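PDB 5XH8: extracellular invertase from Aspergillus kawachii, which probably hydrolyses sucrose and related beta-fructofuranosides and, with high transfructosylation activity, transfers fructosyl units to build fructooligosaccharides such as 1-kestose. Local coordinates for residues A[102-107]-A[189-194]; A[498-503]-A[551-556]. One frame throughout, in Å; residues are numbered along the deposited sequence.

Interaction 1 (A[102-107]-A[189-194]); sequences VIPNGI and NTWYTV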
loop_
_atom_site.group_PDB
_atom_site.type_symbol
_atom_site.label_atom_id
_atom_site.label_comp_id
_atom_site.label_asym_id
_atom_site.label_seq_id
_atom_site.Cartn_x
_atom_site.Cartn_y
_atom_site.Cartn_z
ATOM N N VAL A 102 -2.018 13.489 -15.993
ATOM C CA VAL A 102 -3.460 13.688 -15.961
ATOM C C VAL A 102 -4.170 13.057 -17.157
ATOM O O VAL A 102 -3.817 13.310 -18.324
ATOM C CB VAL A 102 -3.803 15.186 -15.866
ATOM C CG1 VAL A 102 -5.312 15.443 -16.052
ATOM C CG2 VAL A 102 -3.301 15.728 -14.527
ATOM N N ILE A 103 -5.185 12.262 -16.834
ATOM C CA ILE A 103 -6.224 11.841 -17.785
ATOM C C ILE A 103 -7.248 12.976 -17.834
ATOM O O ILE A 103 -7.949 13.200 -16.862
ATOM C CB ILE A 103 -6.906 10.508 -17.355
ATOM C CG1 ILE A 103 -5.858 9.396 -17.264
ATOM C CG2 ILE A 103 -8.050 10.149 -18.324
ATOM C CD1 ILE A 103 -6.363 8.112 -16.632
ATOM N N PRO A 104 -7.301 13.732 -18.940
ATOM C CA PRO A 104 -8.096 14.969 -18.918
ATOM C C PRO A 104 -9.588 14.762 -18.718
ATOM O O PRO A 104 -10.245 15.535 -18.007
ATOM C CB PRO A 104 -7.820 15.595 -20.298
ATOM C CG PRO A 104 -6.519 15.012 -20.704
ATOM C CD PRO A 104 -6.538 13.604 -20.191
ATOM N N ASN A 105 -10.101 13.703 -19.326
ATOM C CA ASN A 105 -11.496 13.355 -19.230
ATOM C C ASN A 105 -11.582 12.026 -18.492
ATOM O O ASN A 105 -11.667 10.970 -19.112
ATOM C CB ASN A 105 -12.079 13.256 -20.647
ATOM C CG ASN A 105 -13.551 13.607 -20.682
ATOM O OD1 ASN A 105 -14.296 13.263 -19.771
ATOM N ND2 ASN A 105 -13.970 14.353 -21.717
ATOM N N GLY A 106 -11.517 12.085 -17.161
ATOM C CA GLY A 106 -11.369 10.891 -16.353
ATOM C C GLY A 106 -12.604 10.588 -15.544
ATOM O O GLY A 106 -13.727 10.603 -16.073
ATOM N N ILE A 107 -12.400 10.351 -14.250
ATOM C CA ILE A 107 -13.474 10.010 -13.338
ATOM C C ILE A 107 -14.454 11.188 -13.299
ATOM O O ILE A 107 -14.051 12.351 -13.150
ATOM C CB ILE A 107 -12.935 9.675 -11.917
ATOM C CG1 ILE A 107 -12.019 8.445 -11.970
ATOM C CG2 ILE A 107 -14.090 9.465 -10.955
ATOM C CD1 ILE A 107 -11.259 8.137 -10.681
ATOM N N ASN A 189 -8.740 3.129 -27.577
ATOM C CA ASN A 189 -8.529 4.313 -26.725
ATOM C C ASN A 189 -8.395 3.970 -25.250
ATOM O O ASN A 189 -8.727 4.778 -24.385
ATOM C CB ASN A 189 -9.615 5.363 -26.956
ATOM C CG ASN A 189 -9.775 5.685 -28.429
ATOM O OD1 ASN A 189 -8.800 5.662 -29.187
ATOM N ND2 ASN A 189 -10.993 5.953 -28.843
ATOM N N THR A 190 -7.879 2.765 -25.011
ATOM C CA THR A 190 -7.381 2.340 -23.727
ATOM C C THR A 190 -6.302 3.341 -23.259
ATOM O O THR A 190 -5.481 3.797 -24.035
ATOM C CB THR A 190 -6.790 0.905 -23.820
ATOM O OG1 THR A 190 -7.866 -0.056 -23.905
ATOM C CG2 THR A 190 -5.912 0.557 -22.636
ATOM N N TRP A 191 -6.294 3.608 -21.966
ATOM C CA TRP A 191 -5.256 4.427 -21.346
ATOM C C TRP A 191 -4.182 3.478 -20.889
ATOM O O TRP A 191 -4.475 2.491 -20.205
ATOM C CB TRP A 191 -5.818 5.243 -20.180
ATOM C CG TRP A 191 -6.503 6.500 -20.632
ATOM C CD1 TRP A 191 -7.867 6.726 -20.745
ATOM C CD2 TRP A 191 -5.868 7.723 -20.999
ATOM N NE1 TRP A 191 -8.092 8.007 -21.174
ATOM C CE2 TRP A 191 -6.889 8.643 -21.338
ATOM C CE3 TRP A 191 -4.530 8.141 -21.064
ATOM C CZ2 TRP A 191 -6.616 9.945 -21.758
ATOM C CZ3 TRP A 191 -4.263 9.443 -21.478
ATOM C CH2 TRP A 191 -5.297 10.323 -21.826
ATOM N N TYR A 192 -2.954 3.742 -21.336
ATOM C CA TYR A 192 -1.740 3.102 -20.857
ATOM C C TYR A 192 -1.052 4.003 -19.834
ATOM O O TYR A 192 -1.259 5.211 -19.840
ATOM C CB TYR A 192 -0.775 2.815 -22.020
ATOM C CG TYR A 192 -1.432 1.921 -23.051
ATOM C CD1 TYR A 192 -1.481 0.532 -22.872
ATOM C CD2 TYR A 192 -2.075 2.467 -24.151
ATOM C CE1 TYR A 192 -2.118 -0.283 -23.794
ATOM C CE2 TYR A 192 -2.715 1.660 -25.080
ATOM C CZ TYR A 192 -2.736 0.288 -24.902
ATOM O OH TYR A 192 -3.399 -0.506 -25.810
ATOM N N THR A 193 -0.236 3.387 -18.988
ATOM C CA THR A 193 0.658 4.095 -18.095
ATOM C C THR A 193 2.014 3.454 -18.175
ATOM O O THR A 193 2.123 2.235 -18.087
ATOM C CB THR A 193 0.154 4.041 -16.632
ATOM O OG1 THR A 193 -1.117 4.711 -16.542
ATOM C CG2 THR A 193 1.130 4.721 -15.716
ATOM N N VAL A 194 3.048 4.273 -18.342
ATOM C CA VAL A 194 4.415 3.841 -18.039
ATOM C C VAL A 194 4.847 4.377 -16.684
ATOM O O VAL A 194 4.521 5.515 -16.320
ATOM C CB VAL A 194 5.498 4.161 -19.106
ATOM C CG1 VAL A 194 5.313 3.250 -20.321
ATOM C CG2 VAL A 194 5.521 5.631 -19.501
#
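Two first torsions bring Ile103 and Trp191 together. In Ile103 chi1 is -60°, which sets the CG2 methyl anti to the backbone N and turns it over the indole, while CG1 takes the place beside that N. In Trp191 chi1 is -82°, with CG anti to the carbonyl carbon, which lays one face of the ring against Ile103 at the end of strand 96-103. The result is a CH-pi contact: Ile103 CG2 stands 3.9 Å from the centroid of the five-membered ring of Trp191, on a line 29° off the ring normal. The methyl is offset from the ring centre toward the NE1-CE2 bond, with Ile103 CG2 3.6 Å from both Trp191 NE1 and Trp191 CE2. The other branch adds less, Ile103 CG1 lying 4.1 Å from Trp191 CD2, and the isoleucine and the indole run alongside one another, pointing opposite ways.

Pro104 meets the benzo end of the indole obliquely. Pro104 CD is 3.9 Å from Trp191 CH2, next to the CZ2 atom that the Ile103 methyl also reaches. Trp191 also touches Val174 and Gln176 of strand 166-176 and Gln211 of strand 203-211, its neighbours within its own sheet, and Ile103 touches Phe216.

No hydrogen bond joins the segments, and the closest CA atoms, those of Ile103 and Trp191, are 8.3 Å apart; the contact is therefore made by side chains. Each strand instead pairs inside its own four-stranded antiparallel sheet, Ile103 with Thr112 and Trp191 with Gln211. Apolar packing of this kind, between separate four-stranded antiparallel sheets, is how neighbouring blades meet in the beta-propeller of the glycoside hydrolase family 32 catalytic domain.

Interaction 2 (A[498-503]-A[551-556]); sequences IIVDRS and LEVYAN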
loop_
_atom_site.group_PDB
_atom_site.type_symbol
_atom_site.label_atom_id
_atom_site.label_comp_id
_atom_site.label_asym_id
_atom_site.label_seq_id
_atom_site.Cartn_x
_atom_site.Cartn_y
_atom_site.Cartn_z
ATOM N N ILE A 498 28.559 22.060 -30.348
ATOM C CA ILE A 498 28.293 23.424 -29.903
ATOM C C ILE A 498 28.755 23.521 -28.456
ATOM O O ILE A 498 28.402 22.671 -27.624
ATOM C CB ILE A 498 26.792 23.778 -29.960
ATOM C CG1 ILE A 498 26.209 23.560 -31.370
ATOM C CG2 ILE A 498 26.546 25.198 -29.434
ATOM C CD1 ILE A 498 26.265 24.750 -32.291
ATOM N N ILE A 499 29.511 24.574 -28.154
ATOM C CA ILE A 499 30.097 24.814 -26.840
ATOM C C ILE A 499 29.622 26.167 -26.297
ATOM O O ILE A 499 29.526 27.135 -27.033
ATOM C CB ILE A 499 31.646 24.849 -26.903
ATOM C CG1 ILE A 499 32.203 23.593 -27.594
ATOM C CG2 ILE A 499 32.261 25.039 -25.510
ATOM C CD1 ILE A 499 31.891 22.291 -26.913
ATOM N N VAL A 500 29.295 26.213 -25.011
ATOM C CA VAL A 500 29.092 27.468 -24.314
ATOM C C VAL A 500 30.260 27.574 -23.331
ATOM O O VAL A 500 30.354 26.806 -22.360
ATOM C CB VAL A 500 27.732 27.548 -23.585
ATOM C CG1 VAL A 500 27.529 28.941 -23.010
ATOM C CG2 VAL A 500 26.579 27.213 -24.529
ATOM N N ASP A 501 31.171 28.496 -23.619
ATOM C CA ASP A 501 32.265 28.832 -22.688
ATOM C C ASP A 501 31.766 29.866 -21.667
ATOM O O ASP A 501 31.430 31.009 -22.018
ATOM C CB ASP A 501 33.447 29.389 -23.473
ATOM C CG ASP A 501 34.647 29.739 -22.597
ATOM O OD1 ASP A 501 34.603 29.707 -21.337
ATOM O OD2 ASP A 501 35.663 30.078 -23.222
ATOM N N ARG A 502 31.752 29.460 -20.402
ATOM C CA ARG A 502 31.278 30.300 -19.306
ATOM C C ARG A 502 32.387 30.737 -18.337
ATOM O O ARG A 502 32.103 31.354 -17.289
ATOM C CB ARG A 502 30.141 29.567 -18.549
ATOM C CG ARG A 502 28.876 29.400 -19.381
ATOM C CD ARG A 502 27.692 28.905 -18.558
ATOM N NE ARG A 502 28.019 27.645 -17.892
ATOM C CZ ARG A 502 27.391 27.125 -16.837
ATOM N NH1 ARG A 502 26.327 27.712 -16.295
ATOM N NH2 ARG A 502 27.832 25.974 -16.342
ATOM N N SER A 503 33.646 30.459 -18.681
ATOM C CA SER A 503 34.758 30.834 -17.807
ATOM C C SER A 503 34.772 32.329 -17.435
ATOM O O SER A 503 35.152 32.658 -16.336
ATOM C CB SER A 503 36.101 30.432 -18.425
ATOM O OG SER A 503 36.277 31.062 -19.681
ATOM N N LEU A 551 19.894 30.891 -20.924
ATOM C CA LEU A 551 20.319 30.763 -22.305
ATOM C C LEU A 551 19.803 29.452 -22.898
ATOM O O LEU A 551 20.067 28.382 -22.360
ATOM C CB LEU A 551 21.865 30.791 -22.418
ATOM C CG LEU A 551 22.448 30.456 -23.812
ATOM C CD1 LEU A 551 22.001 31.426 -24.903
ATOM C CD2 LEU A 551 23.962 30.411 -23.726
ATOM N N GLU A 552 19.106 29.553 -24.019
ATOM C CA GLU A 552 18.739 28.402 -24.824
ATOM C C GLU A 552 19.342 28.551 -26.227
ATOM O O GLU A 552 19.124 29.555 -26.914
ATOM C CB GLU A 552 17.222 28.245 -24.889
ATOM C CG GLU A 552 16.595 28.003 -23.507
ATOM C CD GLU A 552 15.117 27.630 -23.544
ATOM O OE1 GLU A 552 14.700 26.900 -24.466
ATOM O OE2 GLU A 552 14.366 28.029 -22.624
ATOM N N VAL A 553 20.099 27.536 -26.627
ATOM C CA VAL A 553 20.739 27.473 -27.925
ATOM C C VAL A 553 20.049 26.389 -28.761
ATOM O O VAL A 553 20.082 25.220 -28.394
ATOM C CB VAL A 553 22.230 27.123 -27.763
ATOM C CG1 VAL A 553 22.920 27.081 -29.133
ATOM C CG2 VAL A 553 22.905 28.127 -26.830
ATOM N N TYR A 554 19.424 26.801 -29.862
ATOM C CA TYR A 554 18.834 25.915 -30.841
ATOM C C TYR A 554 19.640 25.896 -32.156
ATOM O O TYR A 554 20.203 26.939 -32.575
ATOM C CB TYR A 554 17.412 26.354 -31.154
ATOM C CG TYR A 554 16.444 26.324 -29.971
ATOM C CD1 TYR A 554 16.370 27.383 -29.065
ATOM C CD2 TYR A 554 15.585 25.241 -29.779
ATOM C CE1 TYR A 554 15.482 27.355 -27.985
ATOM C CE2 TYR A 554 14.676 25.204 -28.717
ATOM C CZ TYR A 554 14.632 26.252 -27.814
ATOM O OH TYR A 554 13.724 26.191 -26.778
ATOM N N ALA A 555 19.650 24.730 -32.820
ATOM C CA ALA A 555 20.271 24.594 -34.158
ATOM C C ALA A 555 19.504 23.638 -35.061
ATOM O O ALA A 555 19.166 22.500 -34.658
ATOM C CB ALA A 555 21.726 24.171 -34.051
ATOM N N ASN A 556 19.160 24.135 -36.253
ATOM C CA ASN A 556 18.761 23.300 -37.384
ATOM C C ASN A 556 17.484 22.512 -37.114
ATOM O O ASN A 556 17.273 21.444 -37.698
ATOM C CB ASN A 556 19.929 22.375 -37.778
ATOM C CG ASN A 556 21.094 23.143 -38.402
ATOM O OD1 ASN A 556 21.397 22.963 -39.581
ATOM N ND2 ASN A 556 21.762 23.976 -37.620
#
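Val500 and Leu551 meet tip to tip, CG1 of Val500 lying 3.9 Å from CD2 of Leu551. With CG anti to the backbone N (chi1 171°), Leu551 sends its branched end toward strand 497-501, and Val500 answers with the methyl that is likewise anti to its own N (chi1 -174°). The second pair is looser and less direct: Ile498 CG2 approaches Val553 CG1 at 4.1 Å, the side chains crossing at a slant. Between these two pairs, Val500 CG2 lies 4.4 Å from Val553 CG2, so that each valine touches two residues of the facing strand. All four residues are buried, and every contact across the segments is apolar.

The backbones are too far apart to pair. The axes of 498-501 and 551-555 come no closer than 9.8 Å, and their directions differ by 161°, nearly antiparallel. These are facing layers of the C-terminal beta-sandwich of family 32: strand 497-501 belongs to one antiparallel sheet and strand 550-555 to the other, with these aliphatic groups meeting between them.

Around these four residues, Ile498 also touches Phe559 of the facing sheet and Tyr491 of its own; Leu551 likewise touches Val489 across the interface and Val546 in its own sheet. Asp501 OD1 accepts from Ser503 N at 2.9 Å, nearly along its C-O axis, which makes an Asx turn. Ser503 OG is a second donor to the same Asp501 OD1, at 2.7 Å on the syn side. Arg502 forms a salt bridge with Asp516 and gives hydrogen bonds to the carbonyls of Ser518 and Trp564. On the other face of strand 550-555, Glu552 makes a salt bridge with Arg374 and hydrogen bonds with His31 and the backbone N of Leu372.

In the fold
From the N terminus, the chain lays down several strands before 96-103, where interaction 1 opens; strand 191-199 closes it inside the N-terminal family 32 range, segments 102-107 and 189-194 being separated by 81 residues. Only much later, within the C-terminal range, does strand 497-501 open interaction 2, which strand 550-555 closes, segments 498-503 and 551-556 being separated by 47 residues, none helical. The contacts therefore follow in series, neither nested nor crossed. Their centres are 37 Å apart on opposite sides of the chain's centre, their nearest atoms about 23 Å apart: interaction 1 joins two propeller blades and interaction 2 the two layers of the sandwich, and the two contacts do not touch.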